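Local coordinates for protein hypoxanthine-guanine-xanthine phosphoribosyltransferase (Tritrichomonas foetus, PDB 1HGX) that salvages purine bases for a protozoan parasite by joining guanine, hypoxanthine or xanthine to 5-phospho-alpha-D-ribose 1-diphosphate, giving GMP, IMP or XMP, at residues A[36-41]-A[95-100]; A[68-73]-A[84-89]; A[105-110]-A[134-139]; A[125-130]-A[144-149]. One frame throughout, in Å; residues are numbered along the deposited sequence.

Overall arrangement
Contact 1 is the first to open along the chain. It ties the loop that follows helix 17-35, and the start of strand 41-45, to strand 97-102. Contact 2 lies wholly within the loop that contact 1 closes; it is the hairpin of strands 65-72 and 84-87 at one border of the main sheet. Contacts 3 and 4 come later and cross, since their segments alternate. Contact 3 joins the phosphate-binding loop before helix 109-119 to the turn after strand 132-134. Contact 4 pairs strands 125-130 and 147-152. It touches contact 1 through neighbouring strands, and contact 3 through Ile105. Contacts 2 and 3 meet where Ser73 packs on Leu109 and Thr110.

Contact 1 (A[36-41]-A[95-100]); sequences EDKNPV and GRHVLV
The guanidinium of Arg96 and the ring of His97 are the two flat groups that residues 36-41 pack against. Val41 CG2 sits over the centre of one guanidinium face, 3.4 Å above its plane. At the edge, Asn39 O accepts a bond from Arg96 NH2 (2.9 Å), and water 1 lies in the same plane and accepts from NE. The arginine chain bends at both chi2 (-73°) and chi3 (-58°), which brings the guanidinium across to Asn39 O, with one face against Val41 CG2. On the His97 ring, Lys38 CD stands over the centre of one face, 3.7 Å from the centroid, in a CH-pi contact. Lys38 CB lies near His97 CD2 and CE near CE1, so the aliphatic chain spans the ring. The polar ends turn elsewhere: Lys38 NZ to Phe34 O, His97 ND1 to Ser125 OG.

Beyond these groups the two strands pair in parallel. Val41 pairs with Val98: Val41 N gives to His97 O (2.9 Å), and Leu99 N gives to Val41 O (3.0 Å). These are central strands of the phosphoribosyltransferase core.

Asn39 O is gripped twice, by Arg96 NH2 and by water 1, which donates to it at 2.9 Å. The same water accepts from His97 N. Arg96 also makes a salt bridge to Glu65, which probably steadies its positive charge beside the apolar methyl of Val41.

Contact 2 (A[68-73]-A[84-89]); sequences YIICSS and TISKDL
Lys87 and Ile70 face each other across an antiparallel beta hairpin, strands 65-72 and 84-87, that contains a classic beta bulge. Lys87 CB packs on Ile70 CD1 at 3.6 Å, and the two side chains run at about a right angle. CG leaves anti to the backbone N (chi1 -174°), and the turn at chi2 (-86°) then carries the chain along the neighbouring strand. CD and CE pass Tyr68 O. At the tip, Lys87 NZ gives a bond to Tyr68 O (2.8 Å) and a second one to Asp88 O (3.0 Å). It meets both carbonyls from out of their planes. The lysine thus bridges the residue just after its own strand and the partner strand.

At the bulge, Ser86 and Lys87 both face Ile70. Lys87 N gives to Ile70 O at 3.1 Å, on a lone pair, and Ser86 N adds a weaker, bent bond to the same oxygen. Ile70 N returns a bond to Lys87 O. Cys71 and Ile85 then form a non-hydrogen-bonded pair, with Cys71 CB 4.0 Å from Ile85 CG1. Ile69 and Ile85 also meet on this side, under helix 109-119.

On the other side, Ile70 and Lys87 pack against the second subunit of the homodimer, on its Tyr68 and Ile70 respectively. Ser72 and Thr84 close the pairing, and Thr84 O also receives a bond from water 2 at 2.9 Å.

Contact 3 (A[105-110]-A[134-139]); sequences IDTGLT and KDIGKK. With 5GP (guanosine-5'-monophosphate), chain C.
Asp106 and Lys134 lie side by side and point the same way, towards the guanine of the bound GMP. Lys134 CD runs along the carboxylate, 3.7 Å from Asp106 OD1. The bend at chi3 (-67°) then takes Lys134 NZ to the base, where it gives bonds to 5GP O6 (3.0 Å) and 5GP N7 (3.2 Å). Arg155 O is a further partner of NZ. The ion pair between Lys134 NZ and Asp106 OD2 is long, at 3.9 Å. Asp106 is the probable proton acceptor, by similarity with relatives, and Asp106 OD2 lies 3.8 Å from 5GP N7.

Ile136 crosses Asp106 at about a right angle. Its CG2 touches OD1, while CD1 reaches the backbone of Asp106 and Thr107. The Lys139 chain passes the carbonyls of Thr107 and Asp106. Lys139 NZ bonds Asp106 O (2.8 Å) and Lys134 O (2.7 Å), each in the carbonyl plane, and also forms a salt bridge with Asp133. This one ammonium therefore ties both segments together.

Segment 105-110 is the phosphate-binding part of the PRPP motif of this family. The amides of Asp106, Thr107, Gly108 and Thr110 and both threonine hydroxyls give hydrogen bonds to the phosphate; Thr107 OG1 is 2.6 Å from 5GP O3P. Gly108 occupies the N-cap of helix 109-119, so the helix dipole probably adds to the pull on the phosphate. Base recognition by O6 and N7 suits the 6-oxopurines that this enzyme uses.

Contact 4 (A[125-130]-A[144-149]); sequences SLKVCT and PIDYCG
Val128 O is gripped by two amides of the other segment. Tyr147 N donates to Val128 O at 3.0 Å, in the carbonyl plane, and Asp146 N adds a weak, bent bond. The amide of the same valine is held as well: Val128 N donates to Asp146 OD2 at 3.0 Å, on the anti lone pair of that oxygen. The carboxylate thus stands in for a backbone carbonyl where the second strand has not yet begun. Asp146 CG lies beside its own backbone N (chi1 -50°), which turns the carboxylate in towards Val128. Lys127 crosses it at about a right angle, with Lys127 CB 3.3 Å from Asp146 OD2.

From here the segments pair as parallel strands in the central sheet of the phosphoribosyltransferase fold. Cys129 matches Tyr147, and Thr130 matches Cys148. Thr130 N bonds Tyr147 O, and Gly149 N bonds Thr130 O at 2.9 Å. On the Tyr147 face, Cys129 SG packs on Tyr147 CB at 3.9 Å. The extended chain of Lys127 runs obliquely to the phenol, its CD near OH. Helix 17-35 covers this face, with Leu31 and Phe34 against the tyrosine. On the opposite face, Thr130 CG2 touches both Ile145 CG2 (3.8 Å) and Cys148 SG (3.9 Å). Its hydroxyl OG1, set anti to the backbone N (chi1 -168°), bonds Cys132 O.

Contact 1 (A[36-41]-A[95-100])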
# COMPACT_ATOMS: atom_id res chain seq x y z
N GLU A 36 8.71 18.04 -6.01
CA GLU A 36 8.67 18.75 -4.74
C GLU A 36 7.62 19.86 -4.60
O GLU A 36 6.87 19.89 -3.62
CB GLU A 36 10.07 19.30 -4.45
CG GLU A 36 10.28 19.80 -3.05
CD GLU A 36 11.74 20.09 -2.79
OE1 GLU A 36 12.44 20.56 -3.71
OE2 GLU A 36 12.20 19.82 -1.66
N ASP A 37 7.53 20.75 -5.58
CA ASP A 37 6.58 21.84 -5.48
C ASP A 37 5.37 21.64 -6.38
O ASP A 37 4.61 22.57 -6.62
CB ASP A 37 7.28 23.16 -5.82
CG ASP A 37 7.78 23.22 -7.27
OD1 ASP A 37 8.23 22.18 -7.81
OD2 ASP A 37 7.74 24.32 -7.86
N LYS A 38 5.14 20.41 -6.81
CA LYS A 38 4.04 20.13 -7.72
C LYS A 38 2.75 19.54 -7.18
O LYS A 38 1.78 19.43 -7.93
CB LYS A 38 4.56 19.29 -8.89
CG LYS A 38 5.45 20.07 -9.84
CD LYS A 38 5.86 19.23 -11.04
CE LYS A 38 6.64 20.07 -12.04
NZ LYS A 38 7.86 20.65 -11.42
N ASN A 39 2.72 19.18 -5.90
CA ASN A 39 1.53 18.56 -5.29
C ASN A 39 0.95 17.54 -6.26
O ASN A 39 -0.22 17.63 -6.66
CB ASN A 39 0.48 19.61 -4.95
CG ASN A 39 -0.70 19.02 -4.20
OD1 ASN A 39 -1.82 19.50 -4.31
ND2 ASN A 39 -0.45 17.96 -3.43
N PRO A 40 1.76 16.54 -6.65
CA PRO A 40 1.31 15.52 -7.59
C PRO A 40 0.39 14.45 -7.05
O PRO A 40 0.32 14.20 -5.85
CB PRO A 40 2.63 14.88 -8.02
CG PRO A 40 3.36 14.82 -6.70
CD PRO A 40 3.11 16.22 -6.15
N VAL A 41 -0.31 13.80 -7.98
CA VAL A 41 -1.18 12.68 -7.65
C VAL A 41 -0.27 11.48 -7.98
O VAL A 41 0.16 11.30 -9.12
CB VAL A 41 -2.44 12.64 -8.53
CG1 VAL A 41 -3.29 11.41 -8.19
CG2 VAL A 41 -3.27 13.90 -8.33
N GLY A 95 -5.42 18.82 -15.06
CA GLY A 95 -4.53 19.89 -14.62
C GLY A 95 -3.56 19.54 -13.50
O GLY A 95 -2.82 20.42 -13.04
N ARG A 96 -3.52 18.28 -13.08
CA ARG A 96 -2.62 17.86 -12.01
C ARG A 96 -1.39 17.17 -12.58
O ARG A 96 -1.42 16.67 -13.70
CB ARG A 96 -3.33 16.86 -11.10
CG ARG A 96 -4.58 17.41 -10.42
CD ARG A 96 -4.23 18.39 -9.32
NE ARG A 96 -3.38 17.78 -8.30
CZ ARG A 96 -3.83 17.13 -7.22
NH1 ARG A 96 -5.13 16.98 -7.03
NH2 ARG A 96 -2.96 16.66 -6.32
N HIS A 97 -0.29 17.18 -11.82
CA HIS A 97 0.93 16.50 -12.24
C HIS A 97 0.75 15.08 -11.71
O HIS A 97 0.52 14.90 -10.52
CB HIS A 97 2.18 17.19 -11.67
CG HIS A 97 2.41 18.56 -12.23
ND1 HIS A 97 2.99 18.78 -13.46
CD2 HIS A 97 2.07 19.79 -11.76
CE1 HIS A 97 2.99 20.07 -13.73
NE2 HIS A 97 2.44 20.71 -12.71
N VAL A 98 0.81 14.10 -12.61
CA VAL A 98 0.56 12.71 -12.26
C VAL A 98 1.73 11.77 -12.50
O VAL A 98 2.36 11.80 -13.57
CB VAL A 98 -0.64 12.14 -13.09
CG1 VAL A 98 -0.91 10.68 -12.76
CG2 VAL A 98 -1.89 12.98 -12.87
N LEU A 99 1.99 10.91 -11.52
CA LEU A 99 3.04 9.90 -11.64
C LEU A 99 2.37 8.53 -11.45
O LEU A 99 1.59 8.33 -10.52
CB LEU A 99 4.12 10.07 -10.57
CG LEU A 99 5.22 9.00 -10.64
CD1 LEU A 99 6.07 9.19 -11.89
CD2 LEU A 99 6.09 9.06 -9.40
N VAL A 100 2.66 7.61 -12.36
CA VAL A 100 2.11 6.26 -12.28
C VAL A 100 3.21 5.37 -11.73
O VAL A 100 4.32 5.33 -12.28
CB VAL A 100 1.66 5.74 -13.67
CG1 VAL A 100 1.16 4.31 -13.58
CG2 VAL A 100 0.55 6.64 -14.23
O HOH W 1 -0.65 18.61 -9.39

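Contact 2 (A[68-73]-A[84-89])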
# COMPACT_ATOMS: atom_id res chain seq x y z
N TYR A 68 -5.13 5.22 -6.11
CA TYR A 68 -4.91 3.83 -6.48
C TYR A 68 -5.78 3.39 -7.62
O TYR A 68 -6.90 3.86 -7.78
CB TYR A 68 -5.22 2.95 -5.27
CG TYR A 68 -4.43 3.35 -4.05
CD1 TYR A 68 -4.86 4.37 -3.22
CD2 TYR A 68 -3.19 2.76 -3.80
CE1 TYR A 68 -4.07 4.82 -2.17
CE2 TYR A 68 -2.40 3.19 -2.75
CZ TYR A 68 -2.84 4.22 -1.94
OH TYR A 68 -2.03 4.69 -0.94
N ILE A 69 -5.27 2.44 -8.38
CA ILE A 69 -6.01 1.90 -9.50
C ILE A 69 -5.82 0.39 -9.58
O ILE A 69 -4.76 -0.14 -9.23
CB ILE A 69 -5.60 2.61 -10.82
CG1 ILE A 69 -6.66 2.36 -11.91
CG2 ILE A 69 -4.23 2.14 -11.30
CD1 ILE A 69 -6.50 3.24 -13.13
N ILE A 70 -6.89 -0.31 -9.93
CA ILE A 70 -6.87 -1.75 -10.09
C ILE A 70 -7.38 -1.98 -11.51
O ILE A 70 -8.52 -1.63 -11.84
CB ILE A 70 -7.80 -2.45 -9.07
CG1 ILE A 70 -7.37 -2.10 -7.64
CG2 ILE A 70 -7.75 -3.96 -9.28
CD1 ILE A 70 -8.32 -2.57 -6.59
N CYS A 71 -6.52 -2.54 -12.36
CA CYS A 71 -6.88 -2.79 -13.74
C CYS A 71 -6.12 -3.98 -14.29
O CYS A 71 -5.24 -4.52 -13.61
CB CYS A 71 -6.56 -1.55 -14.58
SG CYS A 71 -4.84 -1.06 -14.48
N SER A 72 -6.44 -4.41 -15.50
CA SER A 72 -5.76 -5.54 -16.13
C SER A 72 -6.01 -5.53 -17.63
O SER A 72 -7.08 -5.13 -18.07
CB SER A 72 -6.22 -6.86 -15.54
OG SER A 72 -7.63 -7.00 -15.68
N SER A 73 -5.02 -5.95 -18.40
CA SER A 73 -5.16 -5.99 -19.85
C SER A 73 -5.33 -7.42 -20.36
O SER A 73 -5.18 -8.38 -19.60
CB SER A 73 -3.94 -5.34 -20.50
OG SER A 73 -3.86 -3.97 -20.14
N THR A 84 -9.42 -3.57 -18.47
CA THR A 84 -10.52 -3.48 -17.53
C THR A 84 -10.05 -2.76 -16.28
O THR A 84 -9.01 -3.10 -15.72
CB THR A 84 -11.02 -4.87 -17.09
OG1 THR A 84 -11.29 -5.66 -18.25
CG2 THR A 84 -12.30 -4.75 -16.26
N ILE A 85 -10.79 -1.74 -15.87
CA ILE A 85 -10.44 -1.01 -14.66
C ILE A 85 -11.49 -1.37 -13.61
O ILE A 85 -12.65 -1.00 -13.73
CB ILE A 85 -10.43 0.51 -14.91
CG1 ILE A 85 -9.43 0.85 -16.02
CG2 ILE A 85 -10.05 1.24 -13.62
CD1 ILE A 85 -9.49 2.27 -16.51
N SER A 86 -11.08 -2.17 -12.63
CA SER A 86 -11.96 -2.61 -11.55
C SER A 86 -12.15 -1.51 -10.51
O SER A 86 -13.19 -1.42 -9.86
CB SER A 86 -11.37 -3.83 -10.85
OG SER A 86 -10.92 -4.77 -11.80
N LYS A 87 -11.11 -0.71 -10.31
CA LYS A 87 -11.17 0.38 -9.35
C LYS A 87 -10.46 1.55 -10.00
O LYS A 87 -9.27 1.50 -10.27
CB LYS A 87 -10.51 -0.04 -8.04
CG LYS A 87 -10.65 0.97 -6.91
CD LYS A 87 -9.55 2.01 -6.96
CE LYS A 87 -9.64 2.95 -5.79
NZ LYS A 87 -9.08 4.27 -6.15
N ASP A 88 -11.24 2.57 -10.34
CA ASP A 88 -10.71 3.77 -10.97
C ASP A 88 -10.29 4.79 -9.91
O ASP A 88 -10.61 4.65 -8.73
CB ASP A 88 -11.78 4.34 -11.91
CG ASP A 88 -11.20 5.03 -13.13
OD1 ASP A 88 -10.00 5.38 -13.12
OD2 ASP A 88 -11.94 5.24 -14.11
N LEU A 89 -9.60 5.84 -10.34
CA LEU A 89 -9.13 6.90 -9.46
C LEU A 89 -10.26 7.64 -8.76
O LEU A 89 -11.37 7.75 -9.29
CB LEU A 89 -8.33 7.92 -10.26
CG LEU A 89 -7.10 7.48 -11.05
CD1 LEU A 89 -6.49 8.70 -11.74
CD2 LEU A 89 -6.08 6.82 -10.13
O HOH W 2 -9.02 -5.01 -13.48

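Contact 3 (A[105-110]-A[134-139])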
# COMPACT_ATOMS: atom_id res chain seq x y z
N ILE A 105 7.11 -3.82 -16.12
CA ILE A 105 6.60 -3.64 -17.48
C ILE A 105 7.19 -4.77 -18.32
O ILE A 105 8.41 -4.92 -18.41
CB ILE A 105 6.98 -2.26 -18.04
CG1 ILE A 105 6.22 -1.18 -17.26
CG2 ILE A 105 6.67 -2.18 -19.54
CD1 ILE A 105 6.52 0.23 -17.69
N ASP A 106 6.30 -5.61 -18.84
CA ASP A 106 6.69 -6.76 -19.65
C ASP A 106 6.59 -6.39 -21.14
O ASP A 106 7.53 -5.84 -21.70
CB ASP A 106 5.80 -7.95 -19.29
CG ASP A 106 6.28 -9.26 -19.89
OD1 ASP A 106 7.17 -9.27 -20.77
OD2 ASP A 106 5.74 -10.30 -19.47
N THR A 107 5.46 -6.68 -21.78
CA THR A 107 5.31 -6.36 -23.19
C THR A 107 4.94 -4.89 -23.39
O THR A 107 5.01 -4.37 -24.50
CB THR A 107 4.21 -7.20 -23.85
OG1 THR A 107 2.94 -6.84 -23.31
CG2 THR A 107 4.46 -8.69 -23.61
N GLY A 108 4.50 -4.25 -22.31
CA GLY A 108 4.12 -2.85 -22.39
C GLY A 108 2.64 -2.62 -22.65
O GLY A 108 2.18 -1.48 -22.60
N LEU A 109 1.88 -3.69 -22.91
CA LEU A 109 0.45 -3.55 -23.19
C LEU A 109 -0.34 -2.86 -22.08
O LEU A 109 -1.08 -1.91 -22.34
CB LEU A 109 -0.16 -4.92 -23.49
CG LEU A 109 -1.68 -4.97 -23.68
CD1 LEU A 109 -2.10 -4.18 -24.90
CD2 LEU A 109 -2.13 -6.41 -23.81
N THR A 110 -0.22 -3.35 -20.85
CA THR A 110 -0.93 -2.77 -19.72
C THR A 110 -0.68 -1.27 -19.55
O THR A 110 -1.63 -0.48 -19.52
CB THR A 110 -0.60 -3.51 -18.40
OG1 THR A 110 -0.82 -4.91 -18.56
CG2 THR A 110 -1.50 -3.01 -17.28
N LYS A 134 11.21 -5.59 -17.61
CA LYS A 134 11.66 -6.89 -18.09
C LYS A 134 12.27 -6.74 -19.48
O LYS A 134 11.65 -6.21 -20.39
CB LYS A 134 10.49 -7.88 -18.12
CG LYS A 134 10.94 -9.31 -18.41
CD LYS A 134 9.79 -10.30 -18.38
CE LYS A 134 9.22 -10.45 -16.99
NZ LYS A 134 8.31 -11.62 -16.89
N ASP A 135 13.52 -7.15 -19.63
CA ASP A 135 14.19 -7.04 -20.92
C ASP A 135 13.78 -8.19 -21.83
O ASP A 135 14.30 -9.31 -21.73
CB ASP A 135 15.71 -7.04 -20.73
CG ASP A 135 16.47 -6.76 -22.02
OD1 ASP A 135 15.84 -6.40 -23.04
OD2 ASP A 135 17.70 -6.90 -22.00
N ILE A 136 12.83 -7.91 -22.72
CA ILE A 136 12.34 -8.90 -23.67
C ILE A 136 12.70 -8.46 -25.09
O ILE A 136 12.20 -9.02 -26.06
CB ILE A 136 10.81 -9.08 -23.55
CG1 ILE A 136 10.09 -7.79 -23.93
CG2 ILE A 136 10.45 -9.47 -22.13
CD1 ILE A 136 8.60 -7.96 -24.14
N GLY A 137 13.59 -7.49 -25.20
CA GLY A 137 13.98 -6.99 -26.50
C GLY A 137 13.02 -5.89 -26.89
O GLY A 137 12.60 -5.10 -26.04
N LYS A 138 12.67 -5.82 -28.17
CA LYS A 138 11.74 -4.79 -28.64
C LYS A 138 10.37 -5.12 -28.07
O LYS A 138 9.90 -6.26 -28.18
CB LYS A 138 11.70 -4.75 -30.17
N LYS A 139 9.77 -4.15 -27.39
CA LYS A 139 8.46 -4.36 -26.81
C LYS A 139 7.37 -4.13 -27.85
O LYS A 139 7.59 -3.45 -28.84
CB LYS A 139 8.24 -3.44 -25.60
CG LYS A 139 9.09 -3.81 -24.39
CD LYS A 139 8.68 -3.00 -23.17
CE LYS A 139 9.73 -3.10 -22.09
NZ LYS A 139 9.93 -4.47 -21.59
P 5GP C . 2.56 -6.27 -19.85
O1P 5GP C . 3.63 -5.26 -19.78
O2P 5GP C . 1.25 -5.69 -20.13
O3P 5GP C . 2.94 -7.39 -20.72
O5' 5GP C . 2.57 -6.98 -18.46
C5' 5GP C . 2.79 -6.34 -17.20
C4' 5GP C . 1.84 -6.92 -16.23
O4' 5GP C . 2.08 -8.31 -15.96
C3' 5GP C . 1.91 -6.21 -14.91
O3' 5GP C . 0.62 -6.39 -14.33
C2' 5GP C . 2.88 -7.07 -14.21
O2' 5GP C . 2.72 -6.93 -12.80
C1' 5GP C . 2.60 -8.50 -14.65
N9 5GP C . 3.90 -9.27 -14.76
C8 5GP C . 4.80 -9.22 -15.81
N7 5GP C . 5.88 -9.94 -15.64
C5 5GP C . 5.73 -10.51 -14.37
C6 5GP C . 6.66 -11.28 -13.61
O6 5GP C . 7.74 -11.75 -13.99
N1 5GP C . 6.24 -11.50 -12.30
C2 5GP C . 5.04 -11.03 -11.78
N2 5GP C . 4.73 -11.42 -10.54
N3 5GP C . 4.14 -10.32 -12.50
C4 5GP C . 4.55 -10.07 -13.79

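Contact 4 (A[125-130]-A[144-149])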
# COMPACT_ATOMS: atom_id res chain seq x y z
N SER A 125 0.87 16.88 -16.44
CA SER A 125 2.01 16.09 -16.87
C SER A 125 1.71 14.67 -16.46
O SER A 125 0.94 14.43 -15.53
CB SER A 125 3.33 16.59 -16.26
OG SER A 125 3.33 16.53 -14.84
N LEU A 126 2.32 13.72 -17.14
CA LEU A 126 2.08 12.32 -16.87
C LEU A 126 3.38 11.56 -17.11
O LEU A 126 3.93 11.60 -18.21
CB LEU A 126 0.96 11.83 -17.79
CG LEU A 126 0.58 10.35 -17.80
CD1 LEU A 126 0.22 9.87 -16.41
CD2 LEU A 126 -0.59 10.15 -18.76
N LYS A 127 3.90 10.94 -16.05
CA LYS A 127 5.14 10.18 -16.10
C LYS A 127 4.96 8.80 -15.47
O LYS A 127 4.02 8.56 -14.71
CB LYS A 127 6.26 10.92 -15.40
CG LYS A 127 6.69 12.18 -16.11
CD LYS A 127 7.87 12.83 -15.44
CE LYS A 127 8.29 14.06 -16.20
NZ LYS A 127 9.46 14.75 -15.59
N VAL A 128 5.89 7.91 -15.78
CA VAL A 128 5.85 6.54 -15.30
C VAL A 128 7.09 6.20 -14.50
O VAL A 128 8.21 6.53 -14.90
CB VAL A 128 5.74 5.53 -16.50
CG1 VAL A 128 5.85 4.08 -16.01
CG2 VAL A 128 4.42 5.72 -17.21
N CYS A 129 6.87 5.53 -13.37
CA CYS A 129 7.92 5.06 -12.49
C CYS A 129 7.67 3.57 -12.27
O CYS A 129 6.66 3.18 -11.69
CB CYS A 129 7.89 5.80 -11.15
SG CYS A 129 9.09 5.18 -9.95
N THR A 130 8.57 2.73 -12.76
CA THR A 130 8.40 1.29 -12.59
C THR A 130 9.55 0.69 -11.77
O THR A 130 10.70 1.15 -11.86
CB THR A 130 8.24 0.58 -13.97
OG1 THR A 130 7.80 -0.77 -13.77
CG2 THR A 130 9.55 0.59 -14.76
N PRO A 144 7.01 5.06 -22.73
CA PRO A 144 8.09 5.90 -22.19
C PRO A 144 8.18 5.67 -20.69
O PRO A 144 7.19 5.80 -19.96
CB PRO A 144 7.63 7.32 -22.53
CG PRO A 144 6.13 7.21 -22.44
CD PRO A 144 5.84 5.88 -23.12
N ILE A 145 9.36 5.25 -20.25
CA ILE A 145 9.60 4.97 -18.82
C ILE A 145 10.53 6.05 -18.30
O ILE A 145 11.70 6.11 -18.68
CB ILE A 145 10.26 3.59 -18.64
CG1 ILE A 145 9.36 2.51 -19.24
CG2 ILE A 145 10.56 3.33 -17.16
CD1 ILE A 145 9.98 1.13 -19.27
N ASP A 146 10.01 6.95 -17.47
CA ASP A 146 10.82 8.04 -16.95
C ASP A 146 11.72 7.67 -15.79
O ASP A 146 12.81 8.21 -15.67
CB ASP A 146 9.92 9.21 -16.58
CG ASP A 146 8.98 9.56 -17.68
OD1 ASP A 146 9.41 10.29 -18.60
OD2 ASP A 146 7.84 9.05 -17.68
N TYR A 147 11.25 6.77 -14.92
CA TYR A 147 12.05 6.35 -13.78
C TYR A 147 11.92 4.84 -13.73
O TYR A 147 10.82 4.32 -13.84
CB TYR A 147 11.49 6.94 -12.49
CG TYR A 147 11.30 8.43 -12.54
CD1 TYR A 147 12.37 9.31 -12.34
CD2 TYR A 147 10.05 8.97 -12.84
CE1 TYR A 147 12.20 10.68 -12.45
CE2 TYR A 147 9.86 10.34 -12.94
CZ TYR A 147 10.94 11.20 -12.75
OH TYR A 147 10.76 12.55 -12.88
N CYS A 148 13.03 4.15 -13.57
CA CYS A 148 13.03 2.69 -13.53
C CYS A 148 14.03 2.20 -12.50
O CYS A 148 15.18 2.66 -12.49
CB CYS A 148 13.36 2.11 -14.91
SG CYS A 148 13.48 0.30 -15.00
N GLY A 149 13.59 1.32 -11.62
CA GLY A 149 14.47 0.78 -10.60
C GLY A 149 15.54 -0.15 -11.16
O GLY A 149 16.73 0.14 -11.05